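Local structure of endoglucanase (Humicola insolens, 1DYS) at residues E161-G164 with Y165-Q169; D180-N183 with G184-G188; Q198-A201 with T202-K206. The protein hydrolyses internal beta-1,4-glucosidic linkages of cellulose as a family 6 endoglucanase and takes part in the recycling of plant biomass. All coordinates share one frame; numbering follows the deposited sequence.

In the fold
The three contacts follow one another along the chain, from helix 150-169 (contact 1) through the turn after strand 175-180 (contact 2) to helix 190-207 (contact 3). Contacts 1 and 3 touch: the two helices pack side by side, Ile203 CG2 lying 3.7 Å from Ile167 CD1 and 3.8 Å from Ile163 CG2. Contact 2 meets neither; its centre is about 21 Å from that of contact 1 and about 17 Å from that of contact 3. It holds the substrate-binding residues Asn183 and Trp186, with the Trp186 side chain about 4 Å from that of the active-site residue Asp139, whereas the side chains of Ile163 and Glu199 are about 10 and 12 Å from that of Asp139.

Contact 1. Residues E161-G164 with Y165-Q169; sequences EAIG and YAISQ
The phenol ring of Tyr165 and the carboxylate of Glu161 leave neighbouring turns of one helix without facing each other; of the Tyr165 side chain, CB lies 3.3 Å from Glu161 O, beside the backbone bond of Tyr165 N to that oxygen. What lies over the ring is Gln169, one turn on, whose CG is 3.5 Å from Tyr165 CE2. At the rim the phenol OH is hydrogen-bonded to Asn118, and the Glu161 carboxylate forms a salt bridge with Lys113, whose side chain also touches Tyr165. CG of Tyr165 stands anti to the backbone N (chi1 -179°), which carries the ring away from residues 161-164 to helix 108-126. Both segments belong to helix 150-169, part of the helical layer around the parallel strands of the family 6 catalytic domain, and successive i to i+4 bonds join them; the Ile167 N to Ile163 O bond, 2.9 Å, is nearly straight. The side toward helices 140-146 and 190-207 carries Ile163 and Ile167. Ile163 CG2 and Ile167 CD1 approach to 4.2 Å, and CG1 of Ile167 lies against Ile163 O at 3.4 Å. Beyond them come Ile203 of helix 190-207 and, for Ile163, Met144. Near the C-terminal end Ser168 turns its hydroxyl back between its own N and carbonyl carbon (chi1 78°), where OG donates to Tyr165 O at 2.8 Å; that oxygen also accepts from Gln169 N.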
ATOM      1  N   GLU A 161      -0.620 -24.550  -1.577  1.00 17.66           N
ATOM      2  CA  GLU A 161       0.695 -24.901  -2.081  1.00 18.15           C
ATOM      3  C   GLU A 161       1.732 -23.844  -1.689  1.00 20.38           C
ATOM      4  O   GLU A 161       2.855 -24.185  -1.312  1.00 20.25           O
ATOM      5  CB  GLU A 161       0.669 -25.060  -3.612  1.00 20.40           C
ATOM      6  CG  GLU A 161       2.056 -25.323  -4.184  1.00 26.49           C
ATOM      7  CD  GLU A 161       2.043 -25.650  -5.666  1.00 32.47           C
ATOM      8  OE1 GLU A 161       0.955 -25.960  -6.195  1.00 29.68           O
ATOM      9  OE2 GLU A 161       3.118 -25.617  -6.304  1.00 33.32           O
ATOM     10  N   ALA A 162       1.347 -22.558  -1.733  1.00 21.33           N
ATOM     11  CA  ALA A 162       2.280 -21.513  -1.335  1.00 18.84           C
ATOM     12  C   ALA A 162       2.710 -21.631   0.127  1.00 16.13           C
ATOM     13  O   ALA A 162       3.897 -21.497   0.439  1.00 16.11           O
ATOM     14  CB  ALA A 162       1.697 -20.111  -1.513  1.00 17.53           C
ATOM     15  N   ILE A 163       1.733 -21.839   1.003  1.00 17.98           N
ATOM     16  CA  ILE A 163       2.060 -21.906   2.439  1.00 14.97           C
ATOM     17  C   ILE A 163       2.877 -23.165   2.750  1.00 18.57           C
ATOM     18  O   ILE A 163       3.894 -23.179   3.474  1.00 16.69           O
ATOM     19  CB  ILE A 163       0.784 -21.831   3.271  1.00 17.85           C
ATOM     20  CG1 ILE A 163       0.036 -20.502   3.073  1.00 19.40           C
ATOM     21  CG2 ILE A 163       1.202 -21.971   4.741  1.00 22.22           C
ATOM     22  CD1 ILE A 163      -1.243 -20.375   3.893  1.00 18.79           C
ATOM     23  N   GLY A 164       2.454 -24.275   2.101  1.00 20.77           N
ATOM     24  CA  GLY A 164       3.222 -25.522   2.294  1.00 17.85           C
ATOM     25  C   GLY A 164       4.659 -25.314   1.847  1.00 15.29           C
ATOM     26  O   GLY A 164       5.584 -25.861   2.439  1.00 20.23           O
ATOM     27  N   TYR A 165       4.837 -24.568   0.740  1.00 17.68           N
ATOM     28  CA  TYR A 165       6.161 -24.290   0.247  1.00 14.10           C
ATOM     29  C   TYR A 165       6.989 -23.475   1.245  1.00 17.53           C
ATOM     30  O   TYR A 165       8.154 -23.801   1.496  1.00 19.89           O
ATOM     31  CB  TYR A 165       6.132 -23.587  -1.126  1.00 12.38           C
ATOM     32  CG  TYR A 165       7.529 -23.331  -1.648  1.00 17.60           C
ATOM     33  CD1 TYR A 165       8.177 -24.371  -2.342  1.00 19.80           C
ATOM     34  CD2 TYR A 165       8.233 -22.159  -1.502  1.00 18.96           C
ATOM     35  CE1 TYR A 165       9.459 -24.200  -2.809  1.00 20.15           C
ATOM     36  CE2 TYR A 165       9.523 -21.992  -1.961  1.00 20.01           C
ATOM     37  CZ  TYR A 165      10.144 -23.023  -2.640  1.00 17.49           C
ATOM     38  OH  TYR A 165      11.415 -22.889  -3.131  1.00 21.23           O
ATOM     39  N   ALA A 166       6.322 -22.492   1.849  1.00 16.23           N
ATOM     40  CA  ALA A 166       7.037 -21.687   2.851  1.00 16.91           C
ATOM     41  C   ALA A 166       7.443 -22.537   4.063  1.00 15.92           C
ATOM     42  O   ALA A 166       8.611 -22.408   4.453  1.00 16.18           O
ATOM     43  CB  ALA A 166       6.071 -20.570   3.229  1.00 15.30           C
ATOM     44  N   ILE A 167       6.576 -23.435   4.525  1.00 16.04           N
ATOM     45  CA  ILE A 167       6.942 -24.306   5.640  1.00 16.03           C
ATOM     46  C   ILE A 167       8.106 -25.185   5.193  1.00 17.37           C
ATOM     47  O   ILE A 167       9.063 -25.368   5.936  1.00 16.76           O
ATOM     48  CB  ILE A 167       5.767 -25.197   6.061  1.00 14.55           C
ATOM     49  CG1 ILE A 167       4.616 -24.327   6.615  1.00 20.02           C
ATOM     50  CG2 ILE A 167       6.131 -26.233   7.121  1.00 16.28           C
ATOM     51  CD1 ILE A 167       3.278 -25.019   6.764  1.00 18.04           C
ATOM     52  N   SER A 168       7.962 -25.763   3.985  1.00 19.53           N
ATOM     53  CA  SER A 168       9.025 -26.667   3.506  1.00 21.13           C
ATOM     54  C   SER A 168      10.383 -26.007   3.457  1.00 19.30           C
ATOM     55  O   SER A 168      11.420 -26.678   3.620  1.00 19.82           O
ATOM     56  CB  SER A 168       8.678 -27.257   2.132  1.00 21.41           C
ATOM     57  OG  SER A 168       8.872 -26.413   0.995  1.00 20.79           O
ATOM     58  N   GLN A 169      10.465 -24.715   3.136  1.00 15.41           N
ATOM     59  CA  GLN A 169      11.746 -24.046   3.033  1.00 14.97           C
ATOM     60  C   GLN A 169      12.339 -23.512   4.334  1.00 15.50           C
ATOM     61  O   GLN A 169      13.471 -23.031   4.316  1.00 17.12           O
ATOM     62  CB  GLN A 169      11.640 -22.827   2.091  1.00 16.43           C
ATOM     63  CG  GLN A 169      11.527 -23.252   0.623  1.00 18.51           C
ATOM     64  CD  GLN A 169      12.936 -23.583   0.154  1.00 17.43           C
ATOM     65  OE1 GLN A 169      13.879 -22.782   0.263  1.00 21.30           O
ATOM     66  NE2 GLN A 169      13.109 -24.816  -0.295  1.00 18.42           N
TER

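Contact 2. Residues D180-N183 with G184-G188; sequences DVAN and GGWLG
Asn183 O is gripped by two amides of the following helical turn. Leu187 N approaches Asn183 O almost straight on at 3.2 Å, while Trp186 N, 3.0 Å from the same oxygen, comes from well above the carbonyl plane. The side chain of the same residue forms the N-cap: with CG placed between the backbone N and the carbonyl carbon (chi1 70°), Asn183 OD1 folds over the helix start and accepts from Gly185 N at 2.9 Å. Asn224 ND2 is a second donor to this OD1, and Glu243 receives Gly184 N. A leucine in place of Asn183 would probably leave Gly185 N without its cap and Asn224 without this acceptor. The turn follows strand 175-180 at the C-terminal end of the parallel strands, the end that carries the active site in this family, and the roles of Asn183 and Trp186 in binding substrate are consistent with that position. The Asn183 and Trp186 side chains cross at about a right angle, amide and indole planes 66° apart, with Asn183 ND2 at the ring edge and 4.0 Å from Trp186 CB. Ala182 CB meets the indole obliquely, 3.8 Å from Trp186 CE3, and rests 4.0 Å from Leu187 CD1. The indole NE1 is bonded to Thr146. Further back, Asp180 OD2 closes an Asx turn by accepting Ala182 N at 2.8 Å from above its carboxylate plane, and it also takes Asp139 N.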
ATOM      1  N   ASP A 180      -0.478 -18.920  11.180  1.00 14.36           N
ATOM      2  CA  ASP A 180      -1.525 -18.047  11.725  1.00 15.05           C
ATOM      3  C   ASP A 180      -2.895 -18.654  11.628  1.00 13.43           C
ATOM      4  O   ASP A 180      -3.203 -19.264  10.609  1.00 14.07           O
ATOM      5  CB  ASP A 180      -1.463 -16.669  10.997  1.00 12.47           C
ATOM      6  CG  ASP A 180      -2.446 -15.800  11.772  1.00 13.76           C
ATOM      7  OD1 ASP A 180      -2.073 -15.382  12.844  1.00 13.82           O
ATOM      8  OD2 ASP A 180      -3.574 -15.602  11.316  1.00 13.22           O
ATOM      9  N   VAL A 181      -3.682 -18.599  12.716  1.00 13.82           N
ATOM     10  CA  VAL A 181      -5.055 -19.062  12.694  1.00 16.72           C
ATOM     11  C   VAL A 181      -6.010 -17.953  13.144  1.00 15.67           C
ATOM     12  O   VAL A 181      -7.058 -18.165  13.762  1.00 16.61           O
ATOM     13  CB  VAL A 181      -5.270 -20.371  13.488  1.00 15.74           C
ATOM     14  CG1 VAL A 181      -4.391 -21.473  12.937  1.00 16.55           C
ATOM     15  CG2 VAL A 181      -4.818 -20.175  14.940  1.00 14.73           C
ATOM     16  N   ALA A 182      -5.834 -16.739  12.599  1.00 15.84           N
ATOM     17  CA  ALA A 182      -6.772 -15.624  12.753  1.00 11.85           C
ATOM     18  C   ALA A 182      -7.030 -15.272  14.203  1.00 17.64           C
ATOM     19  O   ALA A 182      -6.100 -14.966  14.932  1.00 16.55           O
ATOM     20  CB  ALA A 182      -8.055 -15.981  11.994  1.00 13.37           C
ATOM     21  N   ASN A 183      -8.292 -15.271  14.665  1.00 15.15           N
ATOM     22  CA  ASN A 183      -8.542 -14.942  16.077  1.00 16.26           C
ATOM     23  C   ASN A 183      -9.775 -15.747  16.471  1.00 17.26           C
ATOM     24  O   ASN A 183     -10.498 -16.260  15.602  1.00 18.17           O
ATOM     25  CB  ASN A 183      -8.699 -13.454  16.325  1.00 16.35           C
ATOM     26  CG  ASN A 183      -9.981 -12.923  15.759  1.00 17.94           C
ATOM     27  OD1 ASN A 183     -10.977 -12.808  16.479  1.00 16.51           O
ATOM     28  ND2 ASN A 183     -10.001 -12.591  14.475  1.00 18.25           N
ATOM     29  N   GLY A 184     -10.049 -15.749  17.785  1.00 16.86           N
ATOM     30  CA  GLY A 184     -11.189 -16.569  18.243  1.00 19.04           C
ATOM     31  C   GLY A 184     -12.546 -16.180  17.695  1.00 21.08           C
ATOM     32  O   GLY A 184     -13.427 -17.029  17.533  1.00 19.31           O
ATOM     33  N   GLY A 185     -12.756 -14.923  17.319  1.00 15.52           N
ATOM     34  CA  GLY A 185     -13.985 -14.438  16.743  1.00 18.46           C
ATOM     35  C   GLY A 185     -14.287 -14.966  15.352  1.00 17.75           C
ATOM     36  O   GLY A 185     -15.423 -14.947  14.863  1.00 22.14           O
ATOM     37  N   TRP A 186     -13.226 -15.308  14.643  1.00 15.80           N
ATOM     38  CA  TRP A 186     -13.356 -15.809  13.284  1.00 18.17           C
ATOM     39  C   TRP A 186     -13.500 -17.328  13.283  1.00 24.27           C
ATOM     40  O   TRP A 186     -14.439 -17.866  12.714  1.00 23.57           O
ATOM     41  CB  TRP A 186     -12.068 -15.436  12.512  1.00 17.51           C
ATOM     42  CG  TRP A 186     -12.149 -15.561  11.018  1.00 18.20           C
ATOM     43  CD1 TRP A 186     -12.884 -16.422  10.251  1.00 20.95           C
ATOM     44  CD2 TRP A 186     -11.394 -14.767  10.065  1.00 15.73           C
ATOM     45  NE1 TRP A 186     -12.673 -16.204   8.901  1.00 21.92           N
ATOM     46  CE2 TRP A 186     -11.756 -15.178   8.780  1.00 19.99           C
ATOM     47  CE3 TRP A 186     -10.471 -13.715  10.195  1.00 20.33           C
ATOM     48  CZ2 TRP A 186     -11.227 -14.620   7.614  1.00 22.00           C
ATOM     49  CZ3 TRP A 186      -9.957 -13.168   9.028  1.00 20.80           C
ATOM     50  CH2 TRP A 186     -10.310 -13.619   7.760  1.00 17.58           C
ATOM     51  N   LEU A 187     -12.546 -18.023  13.881  1.00 19.08           N
ATOM     52  CA  LEU A 187     -12.432 -19.464  13.795  1.00 17.71           C
ATOM     53  C   LEU A 187     -12.603 -20.214  15.121  1.00 24.49           C
ATOM     54  O   LEU A 187     -12.363 -21.434  15.125  1.00 21.87           O
ATOM     55  CB  LEU A 187     -11.037 -19.809  13.258  1.00 17.69           C
ATOM     56  CG  LEU A 187     -10.691 -19.236  11.875  1.00 19.27           C
ATOM     57  CD1 LEU A 187      -9.305 -19.686  11.434  1.00 18.62           C
ATOM     58  CD2 LEU A 187     -11.763 -19.662  10.896  1.00 17.99           C
ATOM     59  N   GLY A 188     -12.990 -19.475  16.134  1.00 18.10           N
ATOM     60  CA  GLY A 188     -13.156 -20.046  17.477  1.00 21.65           C
ATOM     61  C   GLY A 188     -14.537 -20.616  17.741  1.00 21.97           C
ATOM     62  O   GLY A 188     -14.713 -21.301  18.749  1.00 24.01           O
TER

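Contact 3. Residues Q198-A201 with T202-K206; sequences QEVA and TILQK
Hydrogen bonds to Gln198 O come first among the polar contacts, since Thr202 supplies two of them. Thr202 N donates to Gln198 O at 2.9 Å and Thr202 OG1 to the same oxygen at 3.1 Å, and the two reach it from opposite faces of the carbonyl plane. The hydroxyl gets there because OG1 is anti to the carbonyl carbon of its own residue (chi1 -63°), which swings it back along the helix. A threonine hydroxyl bonded to the carbonyl four residues earlier is a familiar feature of helices, and here it gives the hydroxyl an acceptor within its own helix. Gln198 bends at its second torsion, bringing NE2 to 3.5 Å from Thr202 OG1, while its OE1 accepts from Arg257. The backbone ladder continues with Ile203 N, Leu204 N and Gln205 N donating to Glu199 O, Val200 O and Ala201 O. All of this lies on helix 190-207, the helix that follows the substrate-binding turn in the family 6 catalytic domain and packs on helices 140-146 and 150-169.

Charge is gathered at Glu199. Its first torsion, -144°, is intermediate between staggered positions, and the chain curls so that OE2 meets Arg156 in a salt bridge and Gln160 in a hydrogen bond, both on helix 150-169; the buried carboxylate is likely to stay ionised beside Arg156.

Apolar packing is carried by Val200 and Leu204, which lie alongside each other and point the same way, Val200 CG1 3.9 Å from Leu204 CD1. Two methylenes rest instead on carbonyl oxygens of the preceding turn: Ile203 CG1 is 3.4 Å from Glu199 O, with Ile141 and Met144 beyond the isoleucine, and on the exposed side Gln205 CG is 3.2 Å from Ala201 O.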
ATOM      1  N   GLN A 198      -8.602 -29.011   9.909  1.00 25.96           N
ATOM      2  CA  GLN A 198      -8.539 -29.722   8.642  1.00 24.97           C
ATOM      3  C   GLN A 198      -7.653 -28.955   7.661  1.00 24.11           C
ATOM      4  O   GLN A 198      -6.843 -29.519   6.930  1.00 25.56           O
ATOM      5  CB  GLN A 198      -9.950 -29.925   8.058  1.00 28.98           C
ATOM      6  CG  GLN A 198      -9.915 -30.702   6.728  1.00 24.27           C
ATOM      7  CD  GLN A 198      -9.309 -32.076   7.026  1.00 34.76           C
ATOM      8  OE1 GLN A 198      -9.900 -32.779   7.849  1.00 36.44           O
ATOM      9  NE2 GLN A 198      -8.177 -32.430   6.437  1.00 38.30           N
ATOM     10  N   GLU A 199      -7.844 -27.626   7.669  1.00 25.95           N
ATOM     11  CA  GLU A 199      -7.017 -26.767   6.809  1.00 25.16           C
ATOM     12  C   GLU A 199      -5.550 -26.892   7.143  1.00 21.81           C
ATOM     13  O   GLU A 199      -4.704 -26.996   6.238  1.00 26.10           O
ATOM     14  CB  GLU A 199      -7.486 -25.322   6.911  1.00 27.77           C
ATOM     15  CG  GLU A 199      -7.413 -24.514   5.631  1.00 32.81           C
ATOM     16  CD  GLU A 199      -7.701 -25.257   4.348  1.00 36.59           C
ATOM     17  OE1 GLU A 199      -8.587 -26.120   4.265  1.00 33.97           O
ATOM     18  OE2 GLU A 199      -6.981 -24.930   3.361  1.00 37.28           O
ATOM     19  N   VAL A 200      -5.187 -26.857   8.430  1.00 21.28           N
ATOM     20  CA  VAL A 200      -3.809 -27.051   8.852  1.00 17.50           C
ATOM     21  C   VAL A 200      -3.320 -28.441   8.453  1.00 18.55           C
ATOM     22  O   VAL A 200      -2.194 -28.570   7.992  1.00 22.64           O
ATOM     23  CB  VAL A 200      -3.733 -26.820  10.378  1.00 20.34           C
ATOM     24  CG1 VAL A 200      -2.387 -27.200  10.928  1.00 18.70           C
ATOM     25  CG2 VAL A 200      -4.086 -25.364  10.708  1.00 20.27           C
ATOM     26  N   ALA A 201      -4.172 -29.471   8.653  1.00 22.75           N
ATOM     27  CA  ALA A 201      -3.688 -30.800   8.268  1.00 23.99           C
ATOM     28  C   ALA A 201      -3.386 -30.832   6.762  1.00 21.12           C
ATOM     29  O   ALA A 201      -2.353 -31.395   6.386  1.00 25.72           O
ATOM     30  CB  ALA A 201      -4.614 -31.931   8.665  1.00 31.11           C
ATOM     31  N   THR A 202      -4.260 -30.314   5.925  1.00 21.45           N
ATOM     32  CA  THR A 202      -4.045 -30.299   4.477  1.00 26.32           C
ATOM     33  C   THR A 202      -2.787 -29.544   4.103  1.00 26.11           C
ATOM     34  O   THR A 202      -2.029 -30.015   3.255  1.00 27.66           O
ATOM     35  CB  THR A 202      -5.266 -29.686   3.779  1.00 26.18           C
ATOM     36  OG1 THR A 202      -6.395 -30.522   4.043  1.00 30.40           O
ATOM     37  CG2 THR A 202      -5.055 -29.528   2.284  1.00 27.67           C
ATOM     38  N   ILE A 203      -2.569 -28.354   4.680  1.00 24.82           N
ATOM     39  CA  ILE A 203      -1.362 -27.592   4.415  1.00 21.56           C
ATOM     40  C   ILE A 203      -0.093 -28.308   4.831  1.00 24.19           C
ATOM     41  O   ILE A 203       0.919 -28.222   4.120  1.00 25.72           O
ATOM     42  CB  ILE A 203      -1.405 -26.209   5.115  1.00 21.53           C
ATOM     43  CG1 ILE A 203      -2.391 -25.362   4.301  1.00 27.33           C
ATOM     44  CG2 ILE A 203      -0.051 -25.542   5.252  1.00 21.78           C
ATOM     45  CD1 ILE A 203      -2.940 -24.185   5.063  1.00 23.73           C
ATOM     46  N   LEU A 204      -0.094 -28.969   5.980  1.00 26.14           N
ATOM     47  CA  LEU A 204       1.091 -29.687   6.442  1.00 24.06           C
ATOM     48  C   LEU A 204       1.407 -30.878   5.541  1.00 24.89           C
ATOM     49  O   LEU A 204       2.583 -31.163   5.254  1.00 28.09           O
ATOM     50  CB  LEU A 204       0.895 -30.127   7.899  1.00 26.98           C
ATOM     51  CG  LEU A 204       1.044 -28.964   8.901  1.00 24.81           C
ATOM     52  CD1 LEU A 204       0.776 -29.430  10.316  1.00 22.92           C
ATOM     53  CD2 LEU A 204       2.451 -28.396   8.818  1.00 30.35           C
ATOM     54  N   GLN A 205       0.369 -31.562   5.044  1.00 28.00           N
ATOM     55  CA  GLN A 205       0.634 -32.652   4.093  1.00 29.64           C
ATOM     56  C   GLN A 205       1.393 -32.128   2.874  1.00 33.03           C
ATOM     57  O   GLN A 205       2.358 -32.755   2.440  1.00 33.55           O
ATOM     58  CB  GLN A 205      -0.640 -33.318   3.610  1.00 31.06           C
ATOM     59  CG  GLN A 205      -1.493 -33.952   4.694  1.00 40.96           C
ATOM     60  CD  GLN A 205      -2.783 -34.498   4.102  1.00 53.67           C
ATOM     61  OE1 GLN A 205      -3.888 -34.270   4.603  1.00 58.84           O
ATOM     62  NE2 GLN A 205      -2.640 -35.232   3.002  1.00 57.55           N
ATOM     63  N   LYS A 206       0.976 -30.986   2.326  1.00 31.53           N
ATOM     64  CA  LYS A 206       1.631 -30.361   1.189  1.00 30.90           C
ATOM     65  C   LYS A 206       3.039 -29.884   1.475  1.00 28.64           C
ATOM     66  O   LYS A 206       3.895 -29.995   0.576  1.00 35.87           O
ATOM     67  CB  LYS A 206       0.780 -29.191   0.662  1.00 30.49           C
ATOM     68  CG  LYS A 206      -0.647 -29.644   0.439  1.00 32.33           C
ATOM     69  CD  LYS A 206      -1.413 -28.754  -0.513  1.00 31.07           C
ATOM     70  CE  LYS A 206      -2.898 -29.095  -0.482  1.00 41.01           C
ATOM     71  NZ  LYS A 206      -3.138 -30.526  -0.846  1.00 49.48           N
TER